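Local coordinates for protein L-lactate dehydrogenase (PDB 4UUL) that probably catalyses the NAD-dependent interconversion of a 2-hydroxy acid, lactate or malate, and its 2-oxo acid, as a lactate dehydrogenase of the malate dehydrogenase family, at residues B[108-111]-B[112-115]; B[251-254]-B[255-259]; B[306-309]-B[310-314]. The protein carries 1 engineered substitution. All coordinates share one frame; numbering follows the deposited sequence. Where two conformers were deposited one is given.

Contact 1: B[108-111]-B[112-115]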
loop_
_atom_site.group_PDB
_atom_site.type_symbol
_atom_site.label_atom_id
_atom_site.label_comp_id
_atom_site.label_asym_id
_atom_site.label_seq_id
_atom_site.Cartn_x
_atom_site.Cartn_y
_atom_site.Cartn_z
ATOM N N PHE B 108 3.697 19.951 18.354
ATOM C CA PHE B 108 4.419 18.842 18.939
ATOM C C PHE B 108 4.514 18.934 20.470
ATOM O O PHE B 108 4.517 17.901 21.144
ATOM C CB PHE B 108 5.728 18.572 18.211
ATOM C CG PHE B 108 5.455 17.882 16.917
ATOM C CD1 PHE B 108 5.167 18.578 15.770
ATOM C CD2 PHE B 108 5.356 16.504 16.895
ATOM C CE1 PHE B 108 4.810 17.908 14.592
ATOM C CE2 PHE B 108 5.021 15.832 15.716
ATOM C CZ PHE B 108 4.726 16.535 14.587
ATOM N N LYS B 109 4.483 20.150 21.020
ATOM C CA LYS B 109 4.308 20.257 22.443
ATOM C C LYS B 109 2.962 19.624 22.836
ATOM O O LYS B 109 2.864 18.818 23.778
ATOM C CB LYS B 109 4.354 21.744 22.856
ATOM C CG LYS B 109 3.877 22.019 24.275
ATOM C CD LYS B 109 4.089 23.462 24.701
ATOM C CE LYS B 109 3.643 23.774 26.098
ATOM N NZ LYS B 109 2.234 23.507 26.301
ATOM N N ASN B 110 1.898 20.003 22.139
ATOM C CA ASN B 110 0.551 19.490 22.468
ATOM C C ASN B 110 0.523 17.966 22.301
ATOM O O ASN B 110 -0.058 17.250 23.128
ATOM C CB ASN B 110 -0.479 20.111 21.547
ATOM C CG ASN B 110 -0.703 21.582 21.827
ATOM O OD1 ASN B 110 -0.266 22.100 22.830
ATOM N ND2 ASN B 110 -1.307 22.266 20.888
ATOM N N THR B 111 1.181 17.479 21.259
ATOM C CA THR B 111 1.144 16.045 20.998
ATOM C C THR B 111 1.921 15.261 22.083
ATOM O O THR B 111 1.507 14.186 22.530
ATOM C CB THR B 111 1.708 15.757 19.617
ATOM O OG1 THR B 111 0.901 16.354 18.630
ATOM C CG2 THR B 111 1.815 14.298 19.361
ATOM N N GLY B 112 3.055 15.806 22.516
ATOM C CA GLY B 112 3.782 15.182 23.601
ATOM C C GLY B 112 2.925 15.087 24.858
ATOM O O GLY B 112 2.932 14.071 25.600
ATOM N N GLU B 113 2.156 16.132 25.118
ATOM C CA GLU B 113 1.268 16.151 26.284
ATOM C C GLU B 113 0.156 15.105 26.150
ATOM O O GLU B 113 -0.128 14.377 27.102
ATOM C CB GLU B 113 0.706 17.540 26.439
ATOM C CG GLU B 113 1.749 18.556 26.958
ATOM C CD GLU B 113 1.321 19.983 26.755
ATOM O OE1 GLU B 113 0.228 20.204 26.213
ATOM O OE2 GLU B 113 2.072 20.898 27.145
ATOM N N TYR B 114 -0.418 14.946 24.953
ATOM C CA TYR B 114 -1.467 13.941 24.744
ATOM C C TYR B 114 -0.873 12.530 24.926
ATOM O O TYR B 114 -1.500 11.648 25.500
ATOM C CB TYR B 114 -2.035 14.051 23.355
ATOM C CG TYR B 114 -2.689 15.346 22.991
ATOM C CD1 TYR B 114 -3.378 16.100 23.933
ATOM C CD2 TYR B 114 -2.633 15.814 21.679
ATOM C CE1 TYR B 114 -4.018 17.292 23.587
ATOM C CE2 TYR B 114 -3.235 17.001 21.331
ATOM C CZ TYR B 114 -3.933 17.731 22.277
ATOM O OH TYR B 114 -4.550 18.907 21.956
ATOM N N LEU B 115 0.319 12.279 24.387
ATOM C CA LEU B 115 0.964 10.993 24.553
ATOM C C LEU B 115 1.170 10.639 26.023
ATOM O O LEU B 115 0.882 9.544 26.473
ATOM C CB LEU B 115 2.302 10.957 23.827
ATOM C CG LEU B 115 2.219 10.932 22.305
ATOM C CD1 LEU B 115 3.528 11.415 21.658
ATOM C CD2 LEU B 115 1.955 9.475 21.853
HETATM O O HOH W 1 -1.897 19.043 24.929
HETATM O O HOH W 2 -0.632 22.474 25.601
#
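K109 and E113, one helical turn apart, form an i to i+4 salt bridge in which K109 NZ lies 2.7 Å from E113 OE2. The lysine starts with CG anti to its backbone N (chi1 167°) and stays extended until chi4, where it bends and brings NZ round to the carboxylate. E113 starts differently, with CG anti to its own carbonyl carbon and beside its backbone N, and runs back toward the preceding turn. NZ meets OE2 on the syn side, 18° out of the carboxylate plane.

The second carboxylate oxygen is served by water. One molecule donates to both N110 O and E113 OE1, at 2.7 Å from the latter; another donates to E113 OE1 and to N110 OD1. The amide of N110 and the carboxylate of E113, whose planes are 37° apart, are thus linked through water, N110 OD1 and E113 OE1 standing 3.9 Å apart.

One residue on, the Y114 ring has N110 O over one face, 3.2 Å above the plane and offset toward the rim. That carbonyl also accepts from Y114 N at 3.0 Å. Farther round, T111 and L115 point the same way, T111 CG2 being 4.1 Å from L115 CD1. T111 OG1 bonds to I107 O, and L115 also packs on V125 and F77, placing this flank against the Rossmann-type nucleotide-binding domain's core.

Within residues 108-115 the chemistry thus separates a watered side, with K109, N110 and E113, from F108, T111 and L115, which face strands 82-85 and 124-127 or helix 73-77. Both carboxylate oxygens of E113 have partners, K109 NZ on OE2 and two waters on OE1, and the nearby ammonium would probably favour the ionised form.

Contact 2: B[251-254]-B[255-259]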
loop_
_atom_site.group_PDB
_atom_site.type_symbol
_atom_site.label_atom_id
_atom_site.label_comp_id
_atom_site.label_asym_id
_atom_site.label_seq_id
_atom_site.Cartn_x
_atom_site.Cartn_y
_atom_site.Cartn_z
ATOM N N HIS B 251 10.815 0.984 9.566
ATOM C CA HIS B 251 11.379 1.459 10.819
ATOM C C HIS B 251 10.592 0.924 11.991
ATOM O O HIS B 251 11.167 0.374 12.940
ATOM C CB HIS B 251 11.352 3.000 10.804
ATOM C CG HIS B 251 11.848 3.675 12.047
ATOM N ND1 HIS B 251 12.783 4.684 12.034
ATOM C CD2 HIS B 251 11.437 3.571 13.347
ATOM C CE1 HIS B 251 12.961 5.137 13.248
ATOM N NE2 HIS B 251 12.146 4.497 14.071
ATOM N N MET B 252 9.267 1.081 11.971
ATOM C CA MET B 252 8.468 0.630 13.104
ATOM C C MET B 252 8.578 -0.888 13.308
ATOM O O MET B 252 8.668 -1.342 14.448
ATOM C CB MET B 252 7.023 1.063 12.963
ATOM C CG MET B 252 6.194 0.797 14.235
ATOM S SD MET B 252 6.627 1.846 15.631
ATOM C CE MET B 252 5.689 3.334 15.196
ATOM N N LYS B 253 8.554 -1.669 12.235
ATOM C CA LYS B 253 8.648 -3.105 12.381
ATOM C C LYS B 253 9.984 -3.516 12.999
ATOM O O LYS B 253 10.038 -4.400 13.870
ATOM C CB LYS B 253 8.430 -3.753 11.003
ATOM C CG LYS B 253 8.225 -5.263 11.072
ATOM C CD LYS B 253 8.008 -5.840 9.702
ATOM C CE LYS B 253 7.705 -7.314 9.767
ATOM N NZ LYS B 253 7.234 -7.771 8.428
ATOM N N ALA B 254 11.062 -2.863 12.568
ATOM C CA ALA B 254 12.370 -3.107 13.167
ATOM C C ALA B 254 12.370 -2.710 14.660
ATOM O O ALA B 254 12.904 -3.439 15.492
ATOM C CB ALA B 254 13.425 -2.323 12.456
ATOM N N TRP B 255 11.789 -1.567 14.976
ATOM C CA TRP B 255 11.718 -1.077 16.353
ATOM C C TRP B 255 10.945 -2.023 17.251
ATOM O O TRP B 255 11.271 -2.213 18.429
ATOM C CB TRP B 255 11.097 0.321 16.366
ATOM C CG TRP B 255 11.287 1.103 17.603
ATOM C CD1 TRP B 255 12.058 0.803 18.688
ATOM C CD2 TRP B 255 10.699 2.386 17.859
ATOM N NE1 TRP B 255 11.959 1.831 19.611
ATOM C CE2 TRP B 255 11.172 2.820 19.111
ATOM C CE3 TRP B 255 9.830 3.210 17.136
ATOM C CZ2 TRP B 255 10.809 4.048 19.647
ATOM C CZ3 TRP B 255 9.454 4.432 17.667
ATOM C CH2 TRP B 255 9.956 4.844 18.921
ATOM N N LEU B 256 9.887 -2.624 16.715
ATOM C CA LEU B 256 9.036 -3.479 17.503
ATOM C C LEU B 256 9.670 -4.846 17.763
ATOM O O LEU B 256 9.549 -5.344 18.891
ATOM C CB LEU B 256 7.666 -3.659 16.840
ATOM C CG LEU B 256 6.694 -2.494 16.924
ATOM C CD1 LEU B 256 5.540 -2.659 15.945
ATOM C CD2 LEU B 256 6.153 -2.315 18.322
ATOM N N PHE B 257 10.321 -5.437 16.747
ATOM C CA PHE B 257 10.682 -6.869 16.758
ATOM C C PHE B 257 12.143 -7.169 16.506
ATOM O O PHE B 257 12.561 -8.325 16.624
ATOM C CB PHE B 257 9.816 -7.664 15.772
ATOM C CG PHE B 257 8.349 -7.471 15.999
ATOM C CD1 PHE B 257 7.758 -7.972 17.145
ATOM C CD2 PHE B 257 7.574 -6.762 15.101
ATOM C CE1 PHE B 257 6.437 -7.771 17.400
ATOM C CE2 PHE B 257 6.219 -6.577 15.356
ATOM C CZ PHE B 257 5.672 -7.086 16.498
ATOM N N GLY B 258 12.939 -6.139 16.224
ATOM C CA GLY B 258 14.366 -6.336 16.031
ATOM C C GLY B 258 14.805 -6.350 14.593
ATOM O O GLY B 258 14.019 -6.609 13.687
ATOM N N THR B 259 16.065 -5.998 14.382
ATOM C CA THR B 259 16.670 -6.033 13.059
ATOM C C THR B 259 17.371 -7.357 12.801
ATOM O O THR B 259 17.611 -8.135 13.734
ATOM C CB THR B 259 17.659 -4.865 12.923
ATOM O OG1 THR B 259 18.575 -4.876 14.032
ATOM C CG2 THR B 259 16.928 -3.552 12.876
HETATM O O HOH W 3 11.521 -6.594 12.871
#
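Four i to i+4 backbone bonds carry helix 242-257 to its C-terminal end: W255 N, L256 N, F257 N and G258 N donate to the carbonyls of H251, M252, K253 and A254, and G258 then leaves helical geometry with a positive phi of 102°. The last bond, G258 N to A254 O, measures 2.8 Å. Just beyond it one water donates to both K253 O and G258 O, joining the final turn to the loop that follows.

Among the side chains, H251 and W255 lie alongside each other, both with CG anti to the backbone N. W255 CE3 sits near the plane of the imidazole, at its edge and 4.1 Å from H251 NE2, and the two rings are steeply inclined at 79°. NE2 itself is hydrogen-bonded to S152, and the H251 side chain also touches L154, which contacts NADH in another structure of this protein. M252 bends at chi2 (70°) and again at chi3, which folds its sulfur back beside the indole; M252 SD comes within 3.8 Å of W255 CE3, an oblique Met-aromatic contact. M252 CG meets L256 CD1 at 3.9 Å. On another side A254 CB touches T259 CG2 at 3.7 Å, so that the residue following the turn packs back on the helix.

The helix lies between two sheets. H251 and M252 lean on L126 of strand 124-127, and M252 also reaches C82 and F84 of strand 82-85 in the parallel sheet; A254 and T259 rest on L265 of strand 265-270, which belongs to a three-stranded antiparallel sheet.

Contact 3: B[306-309]-B[310-314]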
loop_
_atom_site.group_PDB
_atom_site.type_symbol
_atom_site.label_atom_id
_atom_site.label_comp_id
_atom_site.label_asym_id
_atom_site.label_seq_id
_atom_site.Cartn_x
_atom_site.Cartn_y
_atom_site.Cartn_z
ATOM N N ASN B 306 36.314 9.743 9.807
ATOM C CA ASN B 306 37.418 10.436 9.169
ATOM C C ASN B 306 37.199 11.937 9.303
ATOM O O ASN B 306 36.212 12.386 9.878
ATOM C CB ASN B 306 37.712 9.973 7.723
ATOM C CG ASN B 306 36.622 10.312 6.742
ATOM O OD1 ASN B 306 35.685 11.079 7.017
ATOM N ND2 ASN B 306 36.710 9.708 5.571
ATOM N N ASP B 307 38.144 12.738 8.843
ATOM C CA ASP B 307 38.060 14.182 9.042
ATOM C C ASP B 307 36.829 14.754 8.361
ATOM O O ASP B 307 36.161 15.609 8.905
ATOM C CB ASP B 307 39.327 14.905 8.524
ATOM C CG ASP B 307 40.531 14.649 9.369
ATOM O OD1 ASP B 307 40.380 14.173 10.507
ATOM O OD2 ASP B 307 41.636 14.937 8.887
ATOM N N TRP B 308 36.496 14.268 7.180
ATOM C CA TRP B 308 35.306 14.720 6.481
ATOM C C TRP B 308 34.059 14.443 7.301
ATOM O O TRP B 308 33.237 15.332 7.535
ATOM C CB TRP B 308 35.186 14.044 5.109
ATOM C CG TRP B 308 33.889 14.364 4.394
ATOM C CD1 TRP B 308 33.641 15.448 3.606
ATOM C CD2 TRP B 308 32.666 13.602 4.413
ATOM N NE1 TRP B 308 32.336 15.421 3.146
ATOM C CE2 TRP B 308 31.725 14.303 3.624
ATOM C CE3 TRP B 308 32.285 12.417 5.024
ATOM C CZ2 TRP B 308 30.433 13.848 3.412
ATOM C CZ3 TRP B 308 30.987 11.950 4.794
ATOM C CH2 TRP B 308 30.083 12.690 4.021
ATOM N N LEU B 309 33.921 13.226 7.788
ATOM C CA LEU B 309 32.736 12.858 8.543
ATOM C C LEU B 309 32.671 13.619 9.844
ATOM O O LEU B 309 31.586 14.051 10.276
ATOM C CB LEU B 309 32.674 11.330 8.756
ATOM C CG LEU B 309 31.389 10.854 9.467
ATOM C CD1 LEU B 309 30.096 11.318 8.764
ATOM C CD2 LEU B 309 31.396 9.332 9.598
ATOM N N ARG B 310 33.813 13.834 10.485
ATOM C CA ARG B 310 33.813 14.564 11.770
ATOM C C ARG B 310 33.211 15.948 11.570
ATOM O O ARG B 310 32.373 16.401 12.337
ATOM C CB ARG B 310 35.244 14.692 12.299
ATOM C CG ARG B 310 35.400 15.414 13.670
ATOM C CD ARG B 310 34.909 14.531 14.784
ATOM N NE ARG B 310 33.496 14.739 15.055
ATOM C CZ ARG B 310 32.721 13.864 15.689
ATOM N NH1 ARG B 310 33.190 12.677 16.066
ATOM N NH2 ARG B 310 31.466 14.141 15.922
ATOM N N GLU B 311 33.670 16.641 10.539
ATOM C CA GLU B 311 33.202 17.972 10.251
ATOM C C GLU B 311 31.704 17.953 9.932
ATOM O O GLU B 311 30.948 18.793 10.421
ATOM C CB GLU B 311 34.038 18.612 9.124
ATOM C CG GLU B 311 33.662 20.063 8.803
ATOM C CD GLU B 311 34.519 20.690 7.715
ATOM O OE1 GLU B 311 35.591 20.128 7.388
ATOM O OE2 GLU B 311 34.122 21.758 7.193
ATOM N N LYS B 312 31.255 16.992 9.143
ATOM C CA LYS B 312 29.845 16.918 8.787
ATOM C C LYS B 312 28.967 16.648 10.018
ATOM O O LYS B 312 27.913 17.232 10.158
ATOM C CB LYS B 312 29.598 15.814 7.749
ATOM C CG LYS B 312 30.174 16.028 6.393
ATOM C CD LYS B 312 29.627 17.243 5.692
ATOM C CE LYS B 312 28.260 16.976 5.153
ATOM N NZ LYS B 312 27.722 18.196 4.452
ATOM N N LEU B 313 29.409 15.728 10.860
ATOM C CA LEU B 313 28.704 15.406 12.095
ATOM C C LEU B 313 28.614 16.612 13.020
ATOM O O LEU B 313 27.585 16.894 13.601
ATOM C CB LEU B 313 29.355 14.225 12.856
ATOM C CG LEU B 313 29.252 12.863 12.190
ATOM C CD1 LEU B 313 30.021 11.833 12.998
ATOM C CD2 LEU B 313 27.812 12.416 12.044
ATOM N N ASP B 314 29.717 17.338 13.146
ATOM C CA ASP B 314 29.744 18.516 13.999
ATOM C C ASP B 314 28.798 19.581 13.476
ATOM O O ASP B 314 28.105 20.251 14.236
ATOM C CB ASP B 314 31.173 19.051 14.075
ATOM C CG ASP B 314 32.131 18.117 14.804
ATOM O OD1 ASP B 314 31.697 17.179 15.498
ATOM O OD2 ASP B 314 33.362 18.348 14.630
#
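W308 has CG anti to its backbone N (chi1 174°), whereas K312 has CG anti to its carbonyl carbon and then bends at chi2 and chi3; together these torsions lay the lysine's aliphatic stem across the indole. The setting is the capped first turns of helix 307-337, with N306 as N-cap. N306 OD1 accepts from L309 N at 2.9 Å and an N-H...O angle of 165°, satisfying an amide of the first turn. The backbone of N306 opens the regular pattern by accepting from R310 N.

K312 CG stands over one face of W308, 3.8 Å from the centroid of its six-membered ring and 20° off the ring normal, a CH-pi contact made by a methylene rather than by the charged end. Within the indole, W308 CE2 is nearest to K312 CG, at 3.6 Å. The indole is in turn engaged by F218, edge-to-face, and touches D193 and T195.

On the buried flank L309 and L313 pack at an angle, L309 CD1 being 3.9 Å from L313 CG. Both lean on W183 of strand 177-183, which places this end of the helix against the four-stranded antiparallel sheet of the C-terminal domain.

Elsewhere on the helix, R310 reaches forward with a chain bent twice and forms a side-on salt bridge with D314. R310 NH1 is hydrogen-bonded to the carbonyl O of Y277, so the guanidinium joins the helix to a loop as well. Both remaining nitrogens converge on a single oxygen from the same face of the carboxylate: R310 NE and R310 NH2 each lie 3.1 Å from D314 OD1.

In the fold
Followed from the N terminus, the three contacts come in series, none nesting in or crossing another; each spans a continuous piece of chain and closes no long loop. Contact 1 lies on the helix of the beta-alpha-beta unit between strands 82-85 and 124-127. Contact 2 ends helix 242-257, a C-terminal-domain helix that packs on those same two strands, so both contacts adjoin one parallel sheet although their nearest atoms are about 10 Å apart. Contact 3 begins helix 307-337 against the four-stranded antiparallel sheet, its centre 29 Å from that of contact 2 and 34 Å from that of contact 1.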